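Local coordinates for protein glutathione S-transferase (Acinetobacter baumannii, PDB 4MP4) that probably catalyses the conjugation of reduced glutathione to electrophilic substrates, as other members of the glutathione S-transferase family do, at residues E149-W163 against S185-R198. Sequence-based numbering, arbitrary orientation.
Sequences EKLLASDAEFLFGSW and SERLKNYALQQWQR
R187 reaches from helix 186-196 into the loop that leaves helix 135-151, within the all-helical C-terminal domain of the glutathione S-transferase fold. Its CB is directed toward the 149-163 segment and lies 4.3 Å from E149 OE1, at the end of helix 135-151. With CG anti to the backbone N (chi1 157°) and the chain bent at chi2, CD arrives beside D155 OD1. The same oxygen lies 3.4 Å from R187 NE but well out of the guanidinium plane, so this salt bridge rests on charge, with no N-H aimed at it; D155 is poorly ordered, which leaves it loosely defined. At the tip, NH2 donates to L152 O over 3.1 Å; the N-H...O angle of 165° and a position on a lone pair in the carbonyl plane mark a well-formed bond. NH2 also makes a weak bond to A156 O, while NH1 reaches that carbonyl weakly through a water.

One helical turn on from R187, the Y191 ring takes L152 CD1 over the centre of one face, 3.6 Å from the centroid, a CH-pi contact; Q195 CG lies over the opposite face, displaced toward the rim. Y191 OH is hydrogen-bonded to D167 OD1 of helix 165-178, and the same oxygen accepts from L159 N. At the helix start, S185 OG accepts from L188 N as N-cap and donates to E149 OE1 over 2.8 Å.

At the far end the R198 guanidinium stacks on W163, planes 5° apart, while R198 NH2 is salt-bridged to E30. In the plane of the indole, a water accepts from W163 NE1 at 2.9 Å and donates to Q195 O and OE1.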
loop_
_atom_site.group_PDB
_atom_site.type_symbol
_atom_site.label_atom_id
_atom_site.label_comp_id
_atom_site.label_asym_id
_atom_site.label_seq_id
_atom_site.Cartn_x
_atom_site.Cartn_y
_atom_site.Cartn_z
ATOM N N GLU A 149 14.700 0.821 -15.034
ATOM C CA GLU A 149 15.992 1.102 -15.662
ATOM C C GLU A 149 16.794 2.170 -14.900
ATOM O O GLU A 149 18.017 2.090 -14.816
ATOM C CB GLU A 149 15.839 1.440 -17.144
ATOM C CG GLU A 149 16.556 0.442 -18.054
ATOM C CD GLU A 149 15.698 -0.014 -19.228
ATOM O OE1 GLU A 149 16.076 -1.012 -19.885
ATOM O OE2 GLU A 149 14.651 0.621 -19.493
ATOM N N LYS A 150 16.100 3.143 -14.321
ATOM C CA LYS A 150 16.739 4.128 -13.459
ATOM C C LYS A 150 17.341 3.500 -12.193
ATOM O O LYS A 150 18.509 3.723 -11.865
ATOM C CB LYS A 150 15.740 5.216 -13.074
ATOM C CG LYS A 150 16.312 6.258 -12.128
ATOM C CD LYS A 150 17.613 6.857 -12.667
ATOM C CE LYS A 150 18.165 7.909 -11.717
ATOM N NZ LYS A 150 18.101 7.441 -10.301
ATOM N N LEU A 151 16.539 2.713 -11.488
ATOM C CA LEU A 151 16.992 2.053 -10.270
ATOM C C LEU A 151 18.006 0.939 -10.534
ATOM O O LEU A 151 18.731 0.533 -9.634
ATOM C CB LEU A 151 15.801 1.490 -9.497
ATOM C CG LEU A 151 14.832 2.464 -8.819
ATOM C CD1 LEU A 151 13.681 1.685 -8.226
ATOM C CD2 LEU A 151 15.527 3.292 -7.744
ATOM N N LEU A 152 18.059 0.437 -11.762
ATOM C CA LEU A 152 18.998 -0.641 -12.078
ATOM C C LEU A 152 20.138 -0.205 -13.000
ATOM O O LEU A 152 20.725 -1.028 -13.712
ATOM C CB LEU A 152 18.265 -1.832 -12.700
ATOM C CG LEU A 152 17.380 -2.648 -11.766
ATOM C CD1 LEU A 152 16.614 -3.667 -12.595
ATOM C CD2 LEU A 152 18.212 -3.328 -10.657
ATOM N N ALA A 153 20.452 1.083 -12.994
ATOM C CA ALA A 153 21.546 1.578 -13.823
ATOM C C ALA A 153 22.901 1.023 -13.349
ATOM O O ALA A 153 23.022 0.521 -12.227
ATOM C CB ALA A 153 21.542 3.109 -13.863
ATOM N N SER A 154 23.905 1.111 -14.222
ATOM C CA SER A 154 25.241 0.544 -13.986
ATOM C C SER A 154 25.201 -0.979 -13.873
ATOM O O SER A 154 25.982 -1.572 -13.117
ATOM C CB SER A 154 25.919 1.152 -12.746
ATOM O OG SER A 154 25.992 2.567 -12.819
ATOM N N ASP A 155 24.290 -1.600 -14.623
ATOM C CA ASP A 155 24.176 -3.061 -14.671
ATOM C C ASP A 155 24.160 -3.728 -13.289
ATOM O O ASP A 155 24.897 -4.689 -13.031
ATOM C CB ASP A 155 25.277 -3.664 -15.549
ATOM C CG ASP A 155 24.853 -3.804 -17.006
ATOM O OD1 ASP A 155 23.660 -4.086 -17.253
ATOM O OD2 ASP A 155 25.709 -3.637 -17.901
ATOM N N ALA A 156 23.326 -3.192 -12.404
ATOM C CA ALA A 156 23.148 -3.757 -11.078
ATOM C C ALA A 156 22.540 -5.152 -11.166
ATOM O O ALA A 156 21.761 -5.451 -12.077
ATOM C CB ALA A 156 22.256 -2.853 -10.242
ATOM N N GLU A 157 22.894 -6.004 -10.215
ATOM C CA GLU A 157 22.321 -7.339 -10.139
ATOM C C GLU A 157 21.015 -7.301 -9.315
ATOM O O GLU A 157 20.048 -7.986 -9.633
ATOM C CB GLU A 157 23.351 -8.309 -9.553
ATOM C CG GLU A 157 22.816 -9.683 -9.216
ATOM C CD GLU A 157 23.875 -10.600 -8.604
ATOM O OE1 GLU A 157 25.063 -10.194 -8.530
ATOM O OE2 GLU A 157 23.513 -11.730 -8.197
ATOM N N PHE A 158 20.995 -6.471 -8.273
ATOM C CA PHE A 158 19.800 -6.241 -7.456
ATOM C C PHE A 158 19.515 -4.743 -7.348
ATOM O O PHE A 158 20.368 -3.935 -7.679
ATOM C CB PHE A 158 19.992 -6.830 -6.065
ATOM C CG PHE A 158 20.281 -8.297 -6.073
ATOM C CD1 PHE A 158 19.250 -9.220 -6.214
ATOM C CD2 PHE A 158 21.580 -8.762 -5.956
ATOM C CE1 PHE A 158 19.506 -10.577 -6.221
ATOM C CE2 PHE A 158 21.843 -10.117 -5.962
ATOM C CZ PHE A 158 20.803 -11.026 -6.095
ATOM N N LEU A 159 18.319 -4.381 -6.886
ATOM C CA LEU A 159 17.895 -2.979 -6.839
ATOM C C LEU A 159 18.700 -2.126 -5.866
ATOM O O LEU A 159 19.008 -0.970 -6.153
ATOM C CB LEU A 159 16.419 -2.896 -6.449
ATOM C CG LEU A 159 15.379 -3.167 -7.533
ATOM C CD1 LEU A 159 13.995 -3.299 -6.889
ATOM C CD2 LEU A 159 15.418 -2.050 -8.581
ATOM N N PHE A 160 19.035 -2.699 -4.716
ATOM C CA PHE A 160 19.588 -1.937 -3.606
ATOM C C PHE A 160 20.901 -2.521 -3.079
ATOM O O PHE A 160 21.191 -2.449 -1.883
ATOM C CB PHE A 160 18.547 -1.836 -2.481
ATOM C CG PHE A 160 17.259 -1.209 -2.921
ATOM C CD1 PHE A 160 17.218 0.129 -3.294
ATOM C CD2 PHE A 160 16.095 -1.959 -3.000
ATOM C CE1 PHE A 160 16.035 0.714 -3.730
ATOM C CE2 PHE A 160 14.916 -1.382 -3.423
ATOM C CZ PHE A 160 14.883 -0.040 -3.791
ATOM N N GLY A 161 21.695 -3.084 -3.982
ATOM C CA GLY A 161 22.967 -3.689 -3.618
ATOM C C GLY A 161 22.821 -5.192 -3.539
ATOM O O GLY A 161 23.097 -5.922 -4.497
ATOM N N SER A 162 22.352 -5.656 -2.391
ATOM C CA SER A 162 22.032 -7.063 -2.229
ATOM C C SER A 162 20.536 -7.289 -2.376
ATOM O O SER A 162 19.743 -6.355 -2.394
ATOM C CB SER A 162 22.529 -7.577 -0.874
ATOM O OG SER A 162 22.031 -6.795 0.190
ATOM N N TRP A 163 20.158 -8.547 -2.486
ATOM C CA TRP A 163 18.775 -8.913 -2.672
ATOM C C TRP A 163 17.836 -8.330 -1.603
ATOM O O TRP A 163 18.167 -8.292 -0.425
ATOM C CB TRP A 163 18.664 -10.434 -2.695
ATOM C CG TRP A 163 17.282 -10.870 -3.000
ATOM C CD1 TRP A 163 16.742 -11.081 -4.242
ATOM C CD2 TRP A 163 16.237 -11.124 -2.061
ATOM N NE1 TRP A 163 15.433 -11.462 -4.125
ATOM C CE2 TRP A 163 15.089 -11.490 -2.797
ATOM C CE3 TRP A 163 16.153 -11.068 -0.665
ATOM C CZ2 TRP A 163 13.876 -11.810 -2.196
ATOM C CZ3 TRP A 163 14.942 -11.389 -0.059
ATOM C CH2 TRP A 163 13.821 -11.755 -0.828
ATOM N N SER A 185 12.948 -4.607 -22.704
ATOM C CA SER A 185 14.372 -4.464 -23.007
ATOM C C SER A 185 15.172 -5.698 -22.569
ATOM O O SER A 185 14.823 -6.351 -21.585
ATOM C CB SER A 185 14.927 -3.214 -22.328
ATOM O OG SER A 185 15.278 -3.503 -20.986
ATOM N N GLU A 186 16.230 -6.016 -23.313
ATOM C CA GLU A 186 17.120 -7.125 -22.978
ATOM C C GLU A 186 17.654 -7.043 -21.549
ATOM O O GLU A 186 17.754 -8.053 -20.848
ATOM C CB GLU A 186 18.293 -7.206 -23.963
ATOM C CG GLU A 186 17.932 -7.778 -25.336
ATOM C CD GLU A 186 17.352 -9.193 -25.265
ATOM O OE1 GLU A 186 17.794 -9.975 -24.388
ATOM O OE2 GLU A 186 16.446 -9.514 -26.074
ATOM N N ARG A 187 17.988 -5.834 -21.123
ATOM C CA ARG A 187 18.560 -5.611 -19.797
ATOM C C ARG A 187 17.578 -6.012 -18.695
ATOM O O ARG A 187 17.977 -6.597 -17.685
ATOM C CB ARG A 187 18.984 -4.146 -19.648
ATOM C CG ARG A 187 19.075 -3.654 -18.227
ATOM C CD ARG A 187 20.402 -3.997 -17.641
ATOM N NE ARG A 187 20.480 -3.637 -16.230
ATOM C CZ ARG A 187 20.256 -4.484 -15.233
ATOM N NH1 ARG A 187 19.930 -5.748 -15.495
ATOM N NH2 ARG A 187 20.361 -4.071 -13.975
ATOM N N LEU A 188 16.296 -5.715 -18.907
ATOM C CA LEU A 188 15.262 -6.020 -17.922
ATOM C C LEU A 188 14.812 -7.480 -17.936
ATOM O O LEU A 188 14.376 -7.998 -16.908
ATOM C CB LEU A 188 14.063 -5.087 -18.075
ATOM C CG LEU A 188 14.380 -3.632 -17.735
ATOM C CD1 LEU A 188 13.189 -2.739 -18.023
ATOM C CD2 LEU A 188 14.823 -3.525 -16.270
ATOM N N LYS A 189 14.916 -8.146 -19.085
ATOM C CA LYS A 189 14.653 -9.586 -19.132
ATOM C C LYS A 189 15.717 -10.323 -18.331
ATOM O O LYS A 189 15.405 -11.178 -17.501
ATOM C CB LYS A 189 14.635 -10.107 -20.565
ATOM C CG LYS A 189 13.363 -9.756 -21.322
ATOM C CD LYS A 189 13.420 -10.277 -22.739
ATOM C CE LYS A 189 12.257 -9.792 -23.575
ATOM N NZ LYS A 189 12.425 -10.223 -24.997
ATOM N N ASN A 190 16.975 -9.978 -18.572
ATOM C CA ASN A 190 18.080 -10.552 -17.814
ATOM C C ASN A 190 17.889 -10.402 -16.302
ATOM O O ASN A 190 18.046 -11.374 -15.564
ATOM C CB ASN A 190 19.421 -9.950 -18.255
ATOM C CG ASN A 190 19.848 -10.429 -19.633
ATOM O OD1 ASN A 190 19.469 -11.520 -20.078
ATOM N ND2 ASN A 190 20.649 -9.615 -20.317
ATOM N N TYR A 191 17.537 -9.190 -15.858
ATOM C CA TYR A 191 17.243 -8.933 -14.450
ATOM C C TYR A 191 16.114 -9.816 -13.945
ATOM O O TYR A 191 16.240 -10.487 -12.925
ATOM C CB TYR A 191 16.845 -7.470 -14.223
ATOM C CG TYR A 191 16.333 -7.216 -12.814
ATOM C CD1 TYR A 191 17.209 -7.186 -11.731
ATOM C CD2 TYR A 191 14.980 -7.011 -12.569
ATOM C CE1 TYR A 191 16.755 -6.964 -10.449
ATOM C CE2 TYR A 191 14.512 -6.776 -11.291
ATOM C CZ TYR A 191 15.402 -6.762 -10.225
ATOM O OH TYR A 191 14.950 -6.547 -8.937
ATOM N N ALA A 192 15.003 -9.802 -14.667
ATOM C CA ALA A 192 13.830 -10.555 -14.249
ATOM C C ALA A 192 14.098 -12.062 -14.228
ATOM O O ALA A 192 13.739 -12.729 -13.275
ATOM C CB ALA A 192 12.661 -10.230 -15.149
ATOM N N LEU A 193 14.750 -12.588 -15.269
ATOM C CA LEU A 193 15.008 -14.026 -15.354
ATOM C C LEU A 193 15.874 -14.488 -14.200
ATOM O O LEU A 193 15.619 -15.514 -13.582
ATOM C CB LEU A 193 15.675 -14.406 -16.685
ATOM C CG LEU A 193 16.414 -15.764 -16.655
ATOM C CD1 LEU A 193 15.460 -16.975 -16.545
ATOM C CD2 LEU A 193 17.384 -15.936 -17.838
ATOM N N GLN A 194 16.907 -13.716 -13.919
ATOM C CA GLN A 194 17.781 -14.030 -12.817
ATOM C C GLN A 194 17.013 -13.988 -11.500
ATOM O O GLN A 194 17.170 -14.866 -10.652
ATOM C CB GLN A 194 18.971 -13.075 -12.789
ATOM C CG GLN A 194 19.723 -13.141 -11.487
ATOM C CD GLN A 194 21.002 -12.330 -11.491
ATOM O OE1 GLN A 194 21.683 -12.239 -10.471
ATOM N NE2 GLN A 194 21.340 -11.742 -12.638
ATOM N N GLN A 195 16.172 -12.978 -11.327
ATOM C CA GLN A 195 15.376 -12.910 -10.111
ATOM C C GLN A 195 14.473 -14.133 -9.957
ATOM O O GLN A 195 14.254 -14.616 -8.850
ATOM C CB GLN A 195 14.574 -11.606 -10.042
ATOM C CG GLN A 195 15.470 -10.361 -9.897
ATOM C CD GLN A 195 16.504 -10.503 -8.773
ATOM O OE1 GLN A 195 16.223 -11.101 -7.738
ATOM N NE2 GLN A 195 17.697 -9.951 -8.978
ATOM N N TRP A 196 13.975 -14.637 -11.083
ATOM C CA TRP A 196 13.063 -15.780 -11.103
ATOM C C TRP A 196 13.766 -17.078 -10.691
ATOM O O TRP A 196 13.114 -18.032 -10.270
ATOM C CB TRP A 196 12.435 -15.923 -12.503
ATOM C CG TRP A 196 10.986 -16.269 -12.485
ATOM C CD1 TRP A 196 10.397 -17.376 -13.033
ATOM C CD2 TRP A 196 9.928 -15.507 -11.881
ATOM N NE1 TRP A 196 9.037 -17.349 -12.806
ATOM C CE2 TRP A 196 8.721 -16.205 -12.101
ATOM C CE3 TRP A 196 9.880 -14.297 -11.168
ATOM C CZ2 TRP A 196 7.484 -15.744 -11.646
ATOM C CZ3 TRP A 196 8.639 -13.831 -10.714
ATOM C CH2 TRP A 196 7.467 -14.559 -10.945
ATOM N N GLN A 197 15.092 -17.106 -10.816
ATOM C CA GLN A 197 15.878 -18.306 -10.518
ATOM C C GLN A 197 16.327 -18.327 -9.072
ATOM O O GLN A 197 16.959 -19.272 -8.631
ATOM C CB GLN A 197 17.102 -18.409 -11.441
ATOM C CG GLN A 197 16.743 -18.598 -12.901
ATOM C CD GLN A 197 16.055 -19.930 -13.168
ATOM O OE1 GLN A 197 16.398 -20.956 -12.562
ATOM N NE2 GLN A 197 15.080 -19.925 -14.085
ATOM N N ARG A 198 16.007 -17.266 -8.342
ATOM C CA ARG A 198 16.192 -17.247 -6.897
ATOM C C ARG A 198 15.468 -18.477 -6.333
ATOM O O ARG A 198 14.339 -18.754 -6.728
ATOM C CB ARG A 198 15.600 -15.951 -6.337
ATOM C CG ARG A 198 15.799 -15.716 -4.858
ATOM C CD ARG A 198 16.981 -14.805 -4.614
ATOM N NE ARG A 198 17.174 -14.582 -3.188
ATOM C CZ ARG A 198 18.292 -14.105 -2.650
ATOM N NH1 ARG A 198 19.323 -13.788 -3.425
ATOM N NH2 ARG A 198 18.373 -13.940 -1.336
HETATM O O HOH W 1 19.551 -0.413 -16.124
HETATM O O HOH W 2 20.922 -7.922 -14.147
HETATM O O HOH W 3 14.252 -12.418 -6.581
#